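PDB 1SZH: Her-1 protein from Caenorhabditis elegans, which dictates male development in sex determination, probably acting directly in cell signalling, and inhibits the function of TRA-2A. Local coordinates for residues A[126-131]-A[145-150]; A[131-134]-A[138-141]. The protein carries 2 engineered substitutions. All coordinates share one frame; numbering follows the deposited sequence.

Contact 1 of 2, residues A[126-131]-A[145-150]; sequences FEKCRS and EEYCEA. Engineered in segment 145-150: E149 (natural residue Asn).
K128 and Y147 reach past each other in opposite directions between helix 120-134 and the C-terminal tail. From CB, the K128 chain leaves the helix with CG anti to the backbone N (chi1 -179°) and stays extended. K128 CG lies at the edge of the Y147 ring, near its plane, 3.9 Å from Y147 CD1. K128 CD passes on from this edge towards the tyrosine carbonyl, 4.3 Å from C148 SG. K128 CE comes within 3.0 Å of Y147 O. K128 NZ donates a hydrogen bond to Y147 O at 2.6 Å. The donor stands nearly in line with the C=O bond (169°).

The Y147 ring runs the other way, back over the helix. Its CG sits between the backbone N and the carbonyl carbon (chi1 57°). The CE1 atom of Y147 packs 3.6 Å from CA of C129, which approaches the ring obliquely. Y147 OH is 3.1 Å from C129 SG.

Two disulfides border the contact. C129 is bonded to C75, and C148 is bonded to C125, one helical turn before C129. Elsewhere on the helix R130 bridges E127 and D72.

The tail is thus joined to the helix covalently through C148, by ring packing and by one short, charge-assisted hydrogen bond. The ammonium group would probably polarise the Y147 carbonyl.

Contact 2 of 2, residues A[131-134]-A[138-141]; sequences SLRK and KIEV. With ACT (acetate ion), chain D.
The last turn of helix 120-134 meets the 3-10 segment 139-141 through L132, R133 and I139. The contact is aliphatic. The CB of I139 is directed toward the helix, and the residue is buried. Its CG1 lies between the backbone N and the carbonyl carbon (chi1 47°), and its two branches touch different parts of the turn. CD1 of I139 rests 3.7 Å from CG of R133, and the two side chains cross at a slant. CG2 of I139 packs 3.8 Å from the backbone N of R133 and 4.1 Å from CB of L132.

This is a helix end followed by a short turn that folds back on it. The 3-10 turn has its own backbone bond, V141 N to K138 O, at 2.9 Å. V74 and C75 also pack on I139.

R133 bends at chi2 (-75°) and chi3, and so carries its guanidinium away from I139. NE of R133 forms a salt bridge with D72. NH2 of R133 donates an almost straight hydrogen bond of 3.2 Å to the OXT of an acetate; this oxygen lies at the guanidinium edge, in its plane. The acetate probably comes from the crystallisation liquor. K134 NZ grips the same OXT at 2.9 Å, while K134 CB lies over one guanidinium face, offset toward its rim.

Overall arrangement
Following the chain from the N terminus, the loop holding D72 and C75 comes first. Helix 120-134 then packs against it: the disulfide C75-C129 joins the two, and D72 pairs with both R130 and R133. Both contacts start on this helix, and their first segments share S131. Contact 2 closes the shorter loop: the chain leaves the helix after K134, turns through three residues and returns at 138-141. Contact 1 closes the longer one, from 126-131 to 145-150, and the loop of contact 2 falls within that span. Their centres are about 9 Å apart. They also touch directly: Y147 CG packs 3.4 Å from L132 CD1, and C129 O lies 3.6 Å from I139 CG2.

Contact 1 of 2, residues A[126-131]-A[145-150]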
loop_
_atom_site.group_PDB
_atom_site.type_symbol
_atom_site.label_atom_id
_atom_site.label_comp_id
_atom_site.label_asym_id
_atom_site.label_seq_id
_atom_site.Cartn_x
_atom_site.Cartn_y
_atom_site.Cartn_z
ATOM N N PHE A 126 7.534 -10.308 -5.882
ATOM C CA PHE A 126 6.955 -9.160 -5.194
ATOM C C PHE A 126 7.567 -9.081 -3.786
ATOM O O PHE A 126 7.960 -8.009 -3.318
ATOM C CB PHE A 126 5.416 -9.357 -5.115
ATOM C CG PHE A 126 4.700 -8.395 -4.171
ATOM C CD1 PHE A 126 4.480 -7.067 -4.535
ATOM C CD2 PHE A 126 4.242 -8.836 -2.934
ATOM C CE1 PHE A 126 3.807 -6.177 -3.668
ATOM C CE2 PHE A 126 3.555 -7.957 -2.046
ATOM C CZ PHE A 126 3.344 -6.628 -2.411
ATOM N N GLU A 127 7.648 -10.219 -3.109
ATOM C CA GLU A 127 8.201 -10.226 -1.766
ATOM C C GLU A 127 9.693 -9.891 -1.801
ATOM O O GLU A 127 10.186 -9.179 -0.926
ATOM C CB GLU A 127 7.951 -11.579 -1.102
ATOM C CG GLU A 127 6.470 -11.824 -0.729
ATOM C CD GLU A 127 6.030 -11.104 0.546
ATOM O OE1 GLU A 127 6.025 -9.850 0.581
ATOM O OE2 GLU A 127 5.679 -11.798 1.527
ATOM N N LYS A 128 10.392 -10.385 -2.815
ATOM C CA LYS A 128 11.833 -10.086 -2.927
ATOM C C LYS A 128 12.044 -8.584 -3.163
ATOM O O LYS A 128 12.956 -7.963 -2.616
ATOM C CB LYS A 128 12.447 -10.922 -4.054
ATOM C CG LYS A 128 13.953 -10.714 -4.268
ATOM C CD LYS A 128 14.479 -11.811 -5.192
ATOM C CE LYS A 128 15.994 -11.894 -5.176
ATOM N NZ LYS A 128 16.442 -13.053 -5.998
ATOM N N CYS A 129 11.210 -7.985 -4.001
ATOM C CA CYS A 129 11.284 -6.559 -4.252
ATOM C C CYS A 129 11.113 -5.807 -2.921
ATOM O O CYS A 129 11.828 -4.843 -2.669
ATOM C CB CYS A 129 10.173 -6.174 -5.251
ATOM S SG CYS A 129 9.995 -4.448 -5.651
ATOM N N ARG A 130 10.161 -6.226 -2.083
ATOM C CA ARG A 130 9.967 -5.557 -0.803
ATOM C C ARG A 130 11.214 -5.690 0.082
ATOM O O ARG A 130 11.605 -4.726 0.740
ATOM C CB ARG A 130 8.750 -6.116 -0.068
ATOM C CG ARG A 130 7.395 -5.791 -0.737
ATOM C CD ARG A 130 6.248 -6.291 0.165
ATOM N NE ARG A 130 6.237 -5.555 1.422
ATOM C CZ ARG A 130 5.968 -6.081 2.610
ATOM N NH1 ARG A 130 5.673 -7.373 2.731
ATOM N NH2 ARG A 130 6.009 -5.305 3.689
ATOM N N SER A 131 11.813 -6.885 0.096
ATOM C CA SER A 131 13.027 -7.120 0.888
ATOM C C SER A 131 14.170 -6.238 0.399
ATOM O O SER A 131 14.875 -5.634 1.209
ATOM C CB SER A 131 13.443 -8.593 0.804
ATOM O OG SER A 131 12.532 -9.400 1.532
ATOM N N GLU A 145 13.550 -8.170 -13.737
ATOM C CA GLU A 145 14.391 -9.144 -14.435
ATOM C C GLU A 145 15.812 -9.209 -13.875
ATOM O O GLU A 145 16.509 -10.207 -14.062
ATOM C CB GLU A 145 14.442 -8.825 -15.931
ATOM C CG GLU A 145 13.087 -8.833 -16.629
ATOM C CD GLU A 145 12.429 -7.478 -16.602
ATOM O OE1 GLU A 145 13.016 -6.495 -16.037
ATOM O OE2 GLU A 145 11.274 -7.337 -17.144
ATOM N N GLU A 146 16.234 -8.160 -13.174
ATOM C CA GLU A 146 17.588 -8.117 -12.608
ATOM C C GLU A 146 17.756 -8.798 -11.261
ATOM O O GLU A 146 18.873 -9.131 -10.868
ATOM C CB GLU A 146 18.078 -6.671 -12.504
ATOM C CG GLU A 146 18.272 -6.010 -13.847
ATOM C CD GLU A 146 19.113 -4.736 -13.779
ATOM O OE1 GLU A 146 20.339 -4.836 -13.500
ATOM O OE2 GLU A 146 18.553 -3.642 -14.009
ATOM N N TYR A 147 16.668 -9.007 -10.530
ATOM C CA TYR A 147 16.825 -9.676 -9.251
ATOM C C TYR A 147 15.848 -10.821 -9.097
ATOM O O TYR A 147 15.884 -11.558 -8.113
ATOM C CB TYR A 147 16.715 -8.677 -8.103
ATOM C CG TYR A 147 15.436 -7.889 -8.069
ATOM C CD1 TYR A 147 14.351 -8.326 -7.313
ATOM C CD2 TYR A 147 15.342 -6.659 -8.719
ATOM C CE1 TYR A 147 13.207 -7.546 -7.187
ATOM C CE2 TYR A 147 14.205 -5.873 -8.602
ATOM C CZ TYR A 147 13.144 -6.320 -7.825
ATOM O OH TYR A 147 12.050 -5.519 -7.638
ATOM N N CYS A 148 14.971 -10.953 -10.087
ATOM C CA CYS A 148 14.021 -12.054 -10.148
ATOM C C CYS A 148 14.371 -12.642 -11.511
ATOM O O CYS A 148 14.004 -12.087 -12.544
ATOM C CB CYS A 148 12.579 -11.548 -10.151
ATOM S SG CYS A 148 12.156 -10.677 -8.618
ATOM N N GLU A 149 15.128 -13.787 -11.460
ATOM C CA GLU A 149 15.556 -14.464 -12.680
ATOM C C GLU A 149 14.587 -15.479 -13.264
ATOM O O GLU A 149 14.998 -16.303 -14.081
ATOM C CB GLU A 149 16.886 -15.176 -12.453
ATOM C CG GLU A 149 18.036 -14.291 -12.023
ATOM C CD GLU A 149 19.346 -15.075 -11.970
ATOM O OE1 GLU A 149 19.324 -16.291 -12.309
ATOM O OE2 GLU A 149 20.402 -14.487 -11.607
ATOM N N ALA A 150 13.355 -15.467 -12.890
ATOM C CA ALA A 150 12.384 -16.401 -13.449
ATOM C C ALA A 150 11.102 -15.708 -13.911
ATOM O O ALA A 150 11.059 -14.462 -13.856
ATOM C CB ALA A 150 12.067 -17.497 -12.426
#

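Contact 2 of 2, residues A[131-134]-A[138-141]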
loop_
_atom_site.group_PDB
_atom_site.type_symbol
_atom_site.label_atom_id
_atom_site.label_comp_id
_atom_site.label_asym_id
_atom_site.label_seq_id
_atom_site.Cartn_x
_atom_site.Cartn_y
_atom_site.Cartn_z
ATOM N N SER A 131 11.813 -6.885 0.096
ATOM C CA SER A 131 13.027 -7.120 0.888
ATOM C C SER A 131 14.170 -6.238 0.399
ATOM O O SER A 131 14.875 -5.634 1.209
ATOM C CB SER A 131 13.443 -8.593 0.804
ATOM O OG SER A 131 12.532 -9.400 1.532
ATOM N N LEU A 132 14.362 -6.148 -0.917
ATOM C CA LEU A 132 15.430 -5.297 -1.456
ATOM C C LEU A 132 15.209 -3.814 -1.082
ATOM O O LEU A 132 16.168 -3.100 -0.760
ATOM C CB LEU A 132 15.521 -5.439 -2.979
ATOM C CG LEU A 132 16.209 -6.709 -3.503
ATOM C CD1 LEU A 132 16.242 -6.633 -5.017
ATOM C CD2 LEU A 132 17.623 -6.822 -2.939
ATOM N N ARG A 133 13.957 -3.351 -1.127
ATOM C CA ARG A 133 13.641 -1.960 -0.745
ATOM C C ARG A 133 14.048 -1.770 0.736
ATOM O O ARG A 133 14.708 -0.792 1.105
ATOM C CB ARG A 133 12.128 -1.715 -0.936
ATOM C CG ARG A 133 11.644 -0.233 -0.975
ATOM C CD ARG A 133 11.618 0.446 0.401
ATOM N NE ARG A 133 10.936 -0.355 1.416
ATOM C CZ ARG A 133 11.163 -0.244 2.718
ATOM N NH1 ARG A 133 12.054 0.648 3.160
ATOM N NH2 ARG A 133 10.553 -1.043 3.571
ATOM N N LYS A 134 13.654 -2.718 1.574
ATOM C CA LYS A 134 13.982 -2.694 3.004
ATOM C C LYS A 134 15.509 -2.692 3.200
ATOM O O LYS A 134 16.025 -2.069 4.139
ATOM C CB LYS A 134 13.360 -3.927 3.669
ATOM C CG LYS A 134 13.759 -4.182 5.115
ATOM C CD LYS A 134 12.995 -3.300 6.055
ATOM C CE LYS A 134 13.192 -3.737 7.497
ATOM N NZ LYS A 134 12.355 -2.930 8.424
ATOM N N LYS A 138 17.078 1.360 -3.968
ATOM C CA LYS A 138 15.982 2.151 -4.527
ATOM C C LYS A 138 15.514 1.225 -5.647
ATOM O O LYS A 138 16.062 1.239 -6.735
ATOM C CB LYS A 138 16.504 3.469 -5.116
ATOM C CG LYS A 138 15.434 4.270 -5.837
ATOM C CD LYS A 138 15.977 5.549 -6.450
ATOM C CE LYS A 138 14.844 6.403 -7.009
ATOM N NZ LYS A 138 14.046 5.664 -8.029
ATOM N N ILE A 139 14.501 0.410 -5.370
ATOM C CA ILE A 139 14.026 -0.574 -6.341
ATOM C C ILE A 139 13.686 -0.110 -7.754
ATOM O O ILE A 139 13.823 -0.893 -8.701
ATOM C CB ILE A 139 12.844 -1.377 -5.760
ATOM C CG1 ILE A 139 11.825 -0.431 -5.127
ATOM C CG2 ILE A 139 13.377 -2.383 -4.757
ATOM C CD1 ILE A 139 10.673 -1.138 -4.428
ATOM N N GLU A 140 13.253 1.143 -7.900
ATOM C CA GLU A 140 12.938 1.700 -9.209
ATOM C C GLU A 140 14.166 1.679 -10.126
ATOM O O GLU A 140 14.041 1.733 -11.354
ATOM C CB GLU A 140 12.429 3.138 -9.051
ATOM C CG GLU A 140 11.241 3.267 -8.107
ATOM C CD GLU A 140 11.637 3.657 -6.689
ATOM O OE1 GLU A 140 12.634 3.115 -6.160
ATOM O OE2 GLU A 140 10.935 4.508 -6.101
ATOM N N VAL A 141 15.350 1.591 -9.524
ATOM C CA VAL A 141 16.616 1.549 -10.258
ATOM C C VAL A 141 16.815 0.216 -11.002
ATOM O O VAL A 141 17.455 0.158 -12.061
ATOM C CB VAL A 141 17.808 1.769 -9.272
ATOM C CG1 VAL A 141 19.157 1.530 -9.970
ATOM C CG2 VAL A 141 17.750 3.184 -8.702
HETATM C C ACT D . 11.108 0.369 6.719
HETATM O O ACT D . 12.049 1.245 6.939
HETATM O OXT ACT D . 11.254 -0.903 6.663
HETATM C CH3 ACT D . 9.696 0.796 6.498
#